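Local coordinates for putative solute-binding component of ABC transporter (Clostridium phytofermentans, PDB 4YS6), which binds beta-D-glucopyranose and probably serves as the sugar-capturing, solute-binding component of an ABC transporter, at residues Ser289-Leu297 and Leu347-Thr355; Thr138-Lys147 and Pro330-Phe338. All blocks are in the same frame, centred on the assembly; numbering follows the deposited sequence.

Overall arrangement
Both interactions involve the crossings between the two lobes of a periplasmic-binding-protein fold. Their centres lie about 15 Å apart. Their segments alternate along the chain: 138-147, 289-297, 330-338, 347-355. The last is no crossing itself but packs beside one. Strand 331-339 is the common element. In interaction 2 it pairs with strand 135-139, and its far part is the sheet neighbour of strand 289-291 from interaction 1. Helices 294-309 and 344-349 flank it in sequence. The two contacts touch directly: Phe291 N probably bonds to Val337 O, and Ile290 CG2 packs on Pro336 CB. Lys292 of the glucose pocket lies on the 289-297 crossing and touches Phe139 of interaction 2.

Interaction 1: residues Ser289-Leu297 and Leu347-Thr355; sequences SIFKDTRTL and LLIDSGYYT. With BGC (beta-D-glucopyranose), chain D.
Ser351 O is gripped end-on by Arg295, whose NH1 and NH2 lie 2.9 and 3.1 Å from it. Both nitrogens come from the same face of the carbonyl plane. The contact joins the start of helix 294-309 to the C-terminal tail, beside the interlobe crossing of this periplasmic-binding-protein fold. The same guanidinium holds Asp293 side-on, with NE on OD1 and NH2, shared with Ser351 O, on OD2. Asp293 is also the N-cap: its OD1 accepts from Arg295 N. Two neighbours thus fix the rotation of the guanidinium.

Tyr353 turns an edge to this polar group and a face to Phe291. On that face the Phe291 edge forms a T-shaped stack, planes at 85° and centroids 5.0 Å apart. With chi1 at 176°, the Phe291 ring swings away from its own backbone N and reaches the tail. Leu348 CD2 covers one face of Phe291 in a CH-pi contact, 3.8 Å from the centroid. Lys292 turns away from the tail to the glucose, where NZ donates to O3 at 2.9 Å and weakly to O2; Gln271 also binds this NZ. Beyond the ring, Tyr353 OH and Thr294 OG1 share a hydrogen bond of 2.8 Å.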
loop_
_atom_site.group_PDB
_atom_site.type_symbol
_atom_site.label_atom_id
_atom_site.label_comp_id
_atom_site.label_asym_id
_atom_site.label_seq_id
_atom_site.Cartn_x
_atom_site.Cartn_y
_atom_site.Cartn_z
ATOM N N SER A 289 -0.935 12.215 3.957
ATOM C CA SER A 289 -0.885 10.992 3.224
ATOM C C SER A 289 0.539 10.865 2.686
ATOM O O SER A 289 1.422 11.659 3.015
ATOM C CB SER A 289 -1.951 10.952 2.118
ATOM O OG SER A 289 -2.044 9.661 1.503
ATOM N N ILE A 290 0.792 9.797 1.974
ATOM C CA ILE A 290 2.112 9.540 1.409
ATOM C C ILE A 290 1.877 9.400 -0.075
ATOM O O ILE A 290 1.016 8.626 -0.499
ATOM C CB ILE A 290 2.765 8.257 1.994
ATOM C CG1 ILE A 290 3.005 8.355 3.508
ATOM C CG2 ILE A 290 4.067 7.912 1.242
ATOM C CD1 ILE A 290 3.961 9.388 3.937
ATOM N N PHE A 291 2.624 10.151 -0.867
ATOM C CA PHE A 291 2.497 10.101 -2.311
ATOM C C PHE A 291 3.515 9.119 -2.873
ATOM O O PHE A 291 4.714 9.258 -2.667
ATOM C CB PHE A 291 2.705 11.467 -2.947
ATOM C CG PHE A 291 2.685 11.452 -4.452
ATOM C CD1 PHE A 291 1.598 10.931 -5.147
ATOM C CD2 PHE A 291 3.730 11.990 -5.174
ATOM C CE1 PHE A 291 1.581 10.938 -6.537
ATOM C CE2 PHE A 291 3.709 12.010 -6.548
ATOM C CZ PHE A 291 2.622 11.471 -7.230
ATOM N N LYS A 292 2.998 8.140 -3.593
ATOM C CA LYS A 292 3.771 7.145 -4.289
ATOM C C LYS A 292 3.422 7.254 -5.784
ATOM O O LYS A 292 2.329 6.898 -6.231
ATOM C CB LYS A 292 3.474 5.745 -3.728
ATOM C CG LYS A 292 3.654 5.652 -2.209
ATOM C CD LYS A 292 3.753 4.238 -1.689
ATOM C CE LYS A 292 2.523 3.388 -1.975
ATOM N NZ LYS A 292 2.676 2.109 -1.215
ATOM N N ASP A 293 4.341 7.809 -6.559
ATOM C CA ASP A 293 4.027 8.123 -7.950
ATOM C C ASP A 293 4.052 6.820 -8.763
ATOM O O ASP A 293 5.131 6.309 -9.089
ATOM C CB ASP A 293 5.018 9.148 -8.511
ATOM C CG ASP A 293 4.595 9.693 -9.863
ATOM O OD1 ASP A 293 3.872 8.994 -10.612
ATOM O OD2 ASP A 293 4.988 10.832 -10.193
ATOM N N THR A 294 2.871 6.282 -9.067
ATOM C CA THR A 294 2.805 5.001 -9.783
ATOM C C THR A 294 3.432 5.070 -11.171
ATOM O O THR A 294 3.796 4.038 -11.734
ATOM C CB THR A 294 1.350 4.480 -9.932
ATOM O OG1 THR A 294 0.538 5.396 -10.683
ATOM C CG2 THR A 294 0.732 4.264 -8.586
ATOM N N ARG A 295 3.554 6.272 -11.744
ATOM C CA ARG A 295 4.163 6.396 -13.055
ATOM C C ARG A 295 5.643 6.044 -12.970
ATOM O O ARG A 295 6.230 5.468 -13.902
ATOM C CB ARG A 295 3.997 7.812 -13.589
ATOM C CG ARG A 295 2.584 8.263 -13.713
ATOM C CD ARG A 295 2.551 9.730 -14.078
ATOM N NE ARG A 295 3.071 10.532 -12.969
ATOM C CZ ARG A 295 3.062 11.857 -12.946
ATOM N NH1 ARG A 295 2.577 12.527 -13.968
ATOM N NH2 ARG A 295 3.543 12.495 -11.901
ATOM N N THR A 296 6.254 6.428 -11.848
ATOM C CA THR A 296 7.667 6.167 -11.598
ATOM C C THR A 296 7.920 4.696 -11.381
ATOM O O THR A 296 8.891 4.133 -11.896
ATOM C CB THR A 296 8.157 6.935 -10.362
ATOM O OG1 THR A 296 7.941 8.330 -10.579
ATOM C CG2 THR A 296 9.641 6.685 -10.114
ATOM N N LEU A 297 7.056 4.079 -10.586
ATOM C CA LEU A 297 7.158 2.641 -10.353
ATOM C C LEU A 297 7.034 1.897 -11.681
ATOM O O LEU A 297 7.849 1.017 -11.981
ATOM C CB LEU A 297 6.093 2.172 -9.362
ATOM C CG LEU A 297 6.091 0.684 -9.022
ATOM C CD1 LEU A 297 7.440 0.242 -8.537
ATOM C CD2 LEU A 297 5.028 0.409 -7.950
ATOM N N LEU A 347 2.752 18.492 -5.493
ATOM C CA LEU A 347 3.041 17.090 -5.658
ATOM C C LEU A 347 2.160 16.396 -6.650
ATOM O O LEU A 347 2.648 15.510 -7.359
ATOM C CB LEU A 347 2.919 16.351 -4.331
ATOM C CG LEU A 347 4.027 16.575 -3.315
ATOM C CD1 LEU A 347 3.683 15.724 -2.110
ATOM C CD2 LEU A 347 5.413 16.225 -3.861
ATOM N N LEU A 348 0.872 16.757 -6.670
ATOM C CA LEU A 348 -0.128 15.980 -7.411
ATOM C C LEU A 348 -0.636 16.651 -8.681
ATOM O O LEU A 348 -0.933 15.972 -9.639
ATOM C CB LEU A 348 -1.332 15.682 -6.524
ATOM C CG LEU A 348 -1.030 14.966 -5.213
ATOM C CD1 LEU A 348 -2.323 14.802 -4.447
ATOM C CD2 LEU A 348 -0.407 13.618 -5.468
ATOM N N ILE A 349 -0.721 17.973 -8.678
ATOM C CA ILE A 349 -1.266 18.705 -9.821
ATOM C C ILE A 349 -0.142 19.211 -10.712
ATOM O O ILE A 349 -0.153 18.968 -11.913
ATOM C CB ILE A 349 -2.150 19.862 -9.362
ATOM C CG1 ILE A 349 -3.410 19.331 -8.663
ATOM C CG2 ILE A 349 -2.549 20.754 -10.535
ATOM C CD1 ILE A 349 -4.387 18.640 -9.584
ATOM N N ASP A 350 0.858 19.875 -10.130
ATOM C CA ASP A 350 1.935 20.457 -10.931
ATOM C C ASP A 350 2.826 19.353 -11.548
ATOM O O ASP A 350 3.522 19.575 -12.546
ATOM C CB ASP A 350 2.773 21.424 -10.078
ATOM C CG ASP A 350 1.988 22.642 -9.600
ATOM O OD1 ASP A 350 0.856 22.899 -10.093
ATOM O OD2 ASP A 350 2.532 23.372 -8.731
ATOM N N SER A 351 2.771 18.159 -10.958
ATOM C CA SER A 351 3.464 16.974 -11.460
ATOM C C SER A 351 2.690 16.227 -12.540
ATOM O O SER A 351 3.210 15.275 -13.135
ATOM C CB SER A 351 3.690 15.983 -10.339
ATOM O OG SER A 351 2.426 15.465 -9.983
ATOM N N GLY A 352 1.439 16.612 -12.733
ATOM C CA GLY A 352 0.615 16.029 -13.765
ATOM C C GLY A 352 -0.041 14.744 -13.322
ATOM O O GLY A 352 -0.651 14.054 -14.126
ATOM N N TYR A 353 0.072 14.397 -12.049
ATOM C CA TYR A 353 -0.511 13.128 -11.604
ATOM C C TYR A 353 -2.040 13.148 -11.680
ATOM O O TYR A 353 -2.664 12.217 -12.200
ATOM C CB TYR A 353 -0.064 12.807 -10.173
ATOM C CG TYR A 353 -0.257 11.349 -9.826
ATOM C CD1 TYR A 353 0.679 10.407 -10.208
ATOM C CD2 TYR A 353 -1.387 10.909 -9.153
ATOM C CE1 TYR A 353 0.519 9.069 -9.921
ATOM C CE2 TYR A 353 -1.560 9.539 -8.855
ATOM C CZ TYR A 353 -0.595 8.632 -9.249
ATOM O OH TYR A 353 -0.704 7.266 -8.973
ATOM N N TYR A 354 -2.635 14.210 -11.156
ATOM C CA TYR A 354 -4.068 14.453 -11.238
ATOM C C TYR A 354 -4.321 15.738 -12.019
ATOM O O TYR A 354 -3.428 16.572 -12.143
ATOM C CB TYR A 354 -4.673 14.595 -9.853
ATOM C CG TYR A 354 -4.708 13.331 -9.014
ATOM C CD1 TYR A 354 -5.098 12.122 -9.560
ATOM C CD2 TYR A 354 -4.386 13.365 -7.662
ATOM C CE1 TYR A 354 -5.170 10.970 -8.779
ATOM C CE2 TYR A 354 -4.459 12.219 -6.864
ATOM C CZ TYR A 354 -4.848 11.022 -7.435
ATOM O OH TYR A 354 -4.912 9.877 -6.680
ATOM N N THR A 355 -5.538 15.902 -12.532
ATOM C CA THR A 355 -5.961 17.173 -13.102
ATOM C C THR A 355 -6.665 17.944 -12.015
ATOM O O THR A 355 -7.162 17.349 -11.059
ATOM C CB THR A 355 -6.897 16.981 -14.285
ATOM O OG1 THR A 355 -8.158 16.495 -13.812
ATOM C CG2 THR A 355 -6.314 15.985 -15.265
HETATM C C2 BGC D . 0.043 -0.902 -1.445
HETATM C C3 BGC D . -0.662 0.325 -0.967
HETATM C C4 BGC D . -2.122 0.239 -1.122
HETATM C C5 BGC D . -2.689 -1.012 -0.525
HETATM C C6 BGC D . -4.150 -1.243 -0.850
HETATM C C1 BGC D . -0.481 -2.127 -0.668
HETATM O O1 BGC D . 0.069 -3.230 -1.048
HETATM O O2 BGC D . 1.443 -0.777 -1.227
HETATM O O3 BGC D . -0.109 1.454 -1.744
HETATM O O4 BGC D . -2.792 1.332 -0.445
HETATM O O5 BGC D . -1.934 -2.140 -1.061
HETATM O O6 BGC D . -4.425 -1.040 -2.227
#

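Interaction 2: residues Thr138-Lys147 and Pro330-Phe338; sequences TFDNYMVGTK and PSYLCEPVF
Pro336 fills the apolar centre, between the first turns of helix 141-155 and the strand that carries it. Val144 CG2 meets its ring at both CB and CG, with the contact to CB at 3.7 Å. The selenium of Met143, a selenomethionine, reaches Pro336 CD at 4.0 Å, and the two side chains cross at about a right angle. An extended chain (chi1 176°, chi2 -178°) carries the selenium to the proline. Asp140 CB also lies near Pro336 CD. Farther along the helix, Lys147 brings its CE against Pro336 O.

On one side of the strand pair, Phe139 packs against Cys334. Its CD2 lies 3.6 Å from Cys334 CB. Cys334 SG stands above the ring face in a long sulfur-aromatic contact, 4.9 Å from the Phe139 ring centroid. Leu297 also touches Phe139. On the other side of the sheet, Thr138 CG2 and Leu333 CD1 lie side by side, 3.9 Å apart.

These strands are parallel neighbours in the N-terminal lobe of the periplasmic-binding-protein fold, and both run on toward the other lobe. Thr138 pairs with Leu333 and Phe139 with Cys334.

Three backbone hydrogen bonds join them. Thr138 N donates to Tyr332 O, Cys334 N to Thr138 O at 2.8 Å, and Asp140 N to Cys334 O at 3.0 Å. The last is the least straight, at 142°. Asp140 then N-caps the helix: its OD1 takes Met143 N from above the carboxylate plane. Asn141 ND2 donates to Thr138 OG1 at 3.0 Å and also to Tyr322 OH. Thr138 OG1 is in turn bonded to the backbone O of Asp124, a residue of the sugar pocket.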
loop_
_atom_site.group_PDB
_atom_site.type_symbol
_atom_site.label_atom_id
_atom_site.label_comp_id
_atom_site.label_asym_id
_atom_site.label_seq_id
_atom_site.Cartn_x
_atom_site.Cartn_y
_atom_site.Cartn_z
ATOM N N THR A 138 9.040 -1.814 -5.950
ATOM C CA THR A 138 8.090 -1.297 -4.967
ATOM C C THR A 138 8.561 0.083 -4.481
ATOM O O THR A 138 9.558 0.613 -4.977
ATOM C CB THR A 138 7.948 -2.298 -3.811
ATOM O OG1 THR A 138 6.883 -1.902 -2.940
ATOM C CG2 THR A 138 9.253 -2.394 -3.035
ATOM N N PHE A 139 7.808 0.684 -3.571
ATOM C CA PHE A 139 8.284 1.838 -2.823
ATOM C C PHE A 139 8.916 1.327 -1.540
ATOM O O PHE A 139 8.784 0.153 -1.179
ATOM C CB PHE A 139 7.133 2.835 -2.563
ATOM C CG PHE A 139 6.674 3.511 -3.810
ATOM C CD1 PHE A 139 5.791 2.875 -4.663
ATOM C CD2 PHE A 139 7.160 4.754 -4.160
ATOM C CE1 PHE A 139 5.401 3.466 -5.853
ATOM C CE2 PHE A 139 6.751 5.344 -5.357
ATOM C CZ PHE A 139 5.896 4.686 -6.195
ATOM N N ASP A 140 9.663 2.178 -0.861
ATOM C CA ASP A 140 10.301 1.762 0.386
ATOM C C ASP A 140 9.245 1.672 1.476
ATOM O O ASP A 140 8.908 2.672 2.143
ATOM C CB ASP A 140 11.400 2.752 0.740
ATOM C CG ASP A 140 12.232 2.307 1.924
ATOM O OD1 ASP A 140 11.788 1.457 2.717
ATOM O OD2 ASP A 140 13.351 2.820 2.038
ATOM N N ASN A 141 8.675 0.476 1.626
ATOM C CA ASN A 141 7.506 0.304 2.464
ATOM C C ASN A 141 7.795 0.489 3.958
ATOM O O ASN A 141 6.969 1.047 4.678
ATOM C CB ASN A 141 6.902 -1.064 2.211
ATOM C CG ASN A 141 6.512 -1.240 0.771
ATOM O OD1 ASN A 141 5.684 -0.493 0.273
ATOM N ND2 ASN A 141 7.171 -2.153 0.075
ATOM N N TYR A 142 8.981 0.088 4.406
ATOM C CA TYR A 142 9.348 0.324 5.799
ATOM C C TYR A 142 9.393 1.833 6.067
ATOM O O TYR A 142 8.904 2.305 7.095
ATOM C CB TYR A 142 10.682 -0.336 6.115
ATOM C CG TYR A 142 11.091 -0.153 7.537
ATOM C CD1 TYR A 142 10.604 -0.991 8.526
ATOM C CD2 TYR A 142 11.952 0.868 7.899
ATOM C CE1 TYR A 142 10.978 -0.817 9.847
ATOM C CE2 TYR A 142 12.329 1.041 9.204
ATOM C CZ TYR A 142 11.837 0.202 10.168
ATOM O OH TYR A 142 12.232 0.411 11.466
HETATM N N MSE A 143 9.930 2.595 5.126
HETATM C CA MSE A 143 10.043 4.049 5.295
HETATM C C MSE A 143 8.658 4.701 5.316
HETATM O O MSE A 143 8.429 5.686 6.049
HETATM C CB MSE A 143 10.927 4.669 4.197
HETATM C CG MSE A 143 10.973 6.141 4.280
HETATM SE SE MSE A 143 12.071 6.814 2.774
HETATM C CE MSE A 143 13.740 5.885 3.215
ATOM N N VAL A 144 7.713 4.169 4.536
ATOM C CA VAL A 144 6.350 4.662 4.585
ATOM C C VAL A 144 5.840 4.565 6.021
ATOM O O VAL A 144 5.277 5.505 6.565
ATOM C CB VAL A 144 5.389 3.872 3.649
ATOM C CG1 VAL A 144 3.926 4.225 3.926
ATOM C CG2 VAL A 144 5.721 4.098 2.172
ATOM N N GLY A 145 6.006 3.391 6.622
ATOM C CA GLY A 145 5.593 3.186 7.997
ATOM C C GLY A 145 6.306 4.127 8.954
ATOM O O GLY A 145 5.681 4.715 9.811
ATOM N N THR A 146 7.628 4.245 8.814
ATOM C CA THR A 146 8.386 5.184 9.634
ATOM C C THR A 146 7.780 6.585 9.569
ATOM O O THR A 146 7.583 7.251 10.599
ATOM C CB THR A 146 9.863 5.268 9.194
ATOM O OG1 THR A 146 10.454 3.962 9.185
ATOM C CG2 THR A 146 10.647 6.152 10.131
ATOM N N LYS A 147 7.483 7.041 8.356
ATOM C CA LYS A 147 6.979 8.409 8.181
ATOM C C LYS A 147 5.658 8.585 8.909
ATOM O O LYS A 147 5.403 9.638 9.518
ATOM C CB LYS A 147 6.814 8.759 6.704
ATOM C CG LYS A 147 8.137 8.961 5.977
ATOM C CD LYS A 147 7.891 9.418 4.534
ATOM C CE LYS A 147 9.154 9.595 3.742
ATOM N NZ LYS A 147 9.977 10.683 4.302
ATOM N N PRO A 330 16.073 -9.603 -5.536
ATOM C CA PRO A 330 16.665 -8.313 -5.920
ATOM C C PRO A 330 15.572 -7.315 -6.197
ATOM O O PRO A 330 14.633 -7.637 -6.941
ATOM C CB PRO A 330 17.456 -8.626 -7.180
ATOM C CG PRO A 330 17.621 -10.113 -7.191
ATOM C CD PRO A 330 16.481 -10.702 -6.428
ATOM N N SER A 331 15.677 -6.151 -5.559
ATOM C CA SER A 331 14.587 -5.172 -5.562
ATOM C C SER A 331 14.994 -3.783 -5.965
ATOM O O SER A 331 16.143 -3.374 -5.796
ATOM C CB SER A 331 13.945 -5.086 -4.183
ATOM O OG SER A 331 13.550 -6.365 -3.699
ATOM N N TYR A 332 14.029 -3.046 -6.494
ATOM C CA TYR A 332 14.184 -1.607 -6.676
ATOM C C TYR A 332 13.144 -0.932 -5.822
ATOM O O TYR A 332 11.952 -1.176 -5.998
ATOM C CB TYR A 332 14.044 -1.166 -8.123
ATOM C CG TYR A 332 14.509 0.248 -8.299
ATOM C CD1 TYR A 332 13.683 1.313 -7.982
ATOM C CD2 TYR A 332 15.793 0.515 -8.712
ATOM C CE1 TYR A 332 14.127 2.627 -8.103
ATOM C CE2 TYR A 332 16.249 1.825 -8.835
ATOM C CZ TYR A 332 15.403 2.865 -8.526
ATOM O OH TYR A 332 15.851 4.159 -8.651
ATOM N N LEU A 333 13.615 -0.102 -4.899
ATOM C CA LEU A 333 12.755 0.645 -3.982
ATOM C C LEU A 333 12.713 2.117 -4.385
ATOM O O LEU A 333 13.742 2.804 -4.332
ATOM C CB LEU A 333 13.269 0.528 -2.557
ATOM C CG LEU A 333 12.909 -0.704 -1.722
ATOM C CD1 LEU A 333 13.067 -1.996 -2.467
ATOM C CD2 LEU A 333 13.723 -0.728 -0.421
ATOM N N CYS A 334 11.545 2.571 -4.824
ATOM C CA CYS A 334 11.330 3.987 -5.113
ATOM C C CYS A 334 11.033 4.757 -3.820
ATOM O O CYS A 334 10.579 4.195 -2.819
ATOM C CB CYS A 334 10.182 4.180 -6.095
ATOM S SG CYS A 334 10.288 3.281 -7.701
ATOM N N GLU A 335 11.237 6.069 -3.858
ATOM C CA GLU A 335 11.085 6.900 -2.664
ATOM C C GLU A 335 9.652 7.432 -2.484
ATOM O O GLU A 335 9.080 8.028 -3.404
ATOM C CB GLU A 335 12.060 8.081 -2.729
ATOM C CG GLU A 335 12.198 8.823 -1.409
ATOM C CD GLU A 335 13.230 9.933 -1.463
ATOM O OE1 GLU A 335 13.125 10.800 -2.358
ATOM O OE2 GLU A 335 14.149 9.936 -0.617
ATOM N N PRO A 336 9.045 7.168 -1.317
ATOM C CA PRO A 336 7.714 7.716 -1.026
ATOM C C PRO A 336 7.867 9.133 -0.503
ATOM O O PRO A 336 8.926 9.460 0.057
ATOM C CB PRO A 336 7.168 6.753 0.028
ATOM C CG PRO A 336 8.378 6.318 0.776
ATOM C CD PRO A 336 9.513 6.299 -0.224
ATOM N N VAL A 337 6.853 9.974 -0.704
ATOM C CA VAL A 337 6.970 11.397 -0.385
ATOM C C VAL A 337 5.850 11.820 0.538
ATOM O O VAL A 337 4.681 11.539 0.281
ATOM C CB VAL A 337 6.933 12.266 -1.676
ATOM C CG1 VAL A 337 7.020 13.743 -1.345
ATOM C CG2 VAL A 337 8.081 11.869 -2.600
ATOM N N PHE A 338 6.202 12.536 1.597
ATOM C CA PHE A 338 5.183 13.056 2.508
ATOM C C PHE A 338 4.284 14.074 1.801
ATOM O O PHE A 338 4.776 15.021 1.183
ATOM C CB PHE A 338 5.870 13.707 3.705
ATOM C CG PHE A 338 4.932 14.342 4.684
ATOM C CD1 PHE A 338 4.547 15.657 4.547
ATOM C CD2 PHE A 338 4.450 13.620 5.756
ATOM C CE1 PHE A 338 3.689 16.248 5.452
ATOM C CE2 PHE A 338 3.583 14.217 6.670
ATOM C CZ PHE A 338 3.210 15.527 6.504
#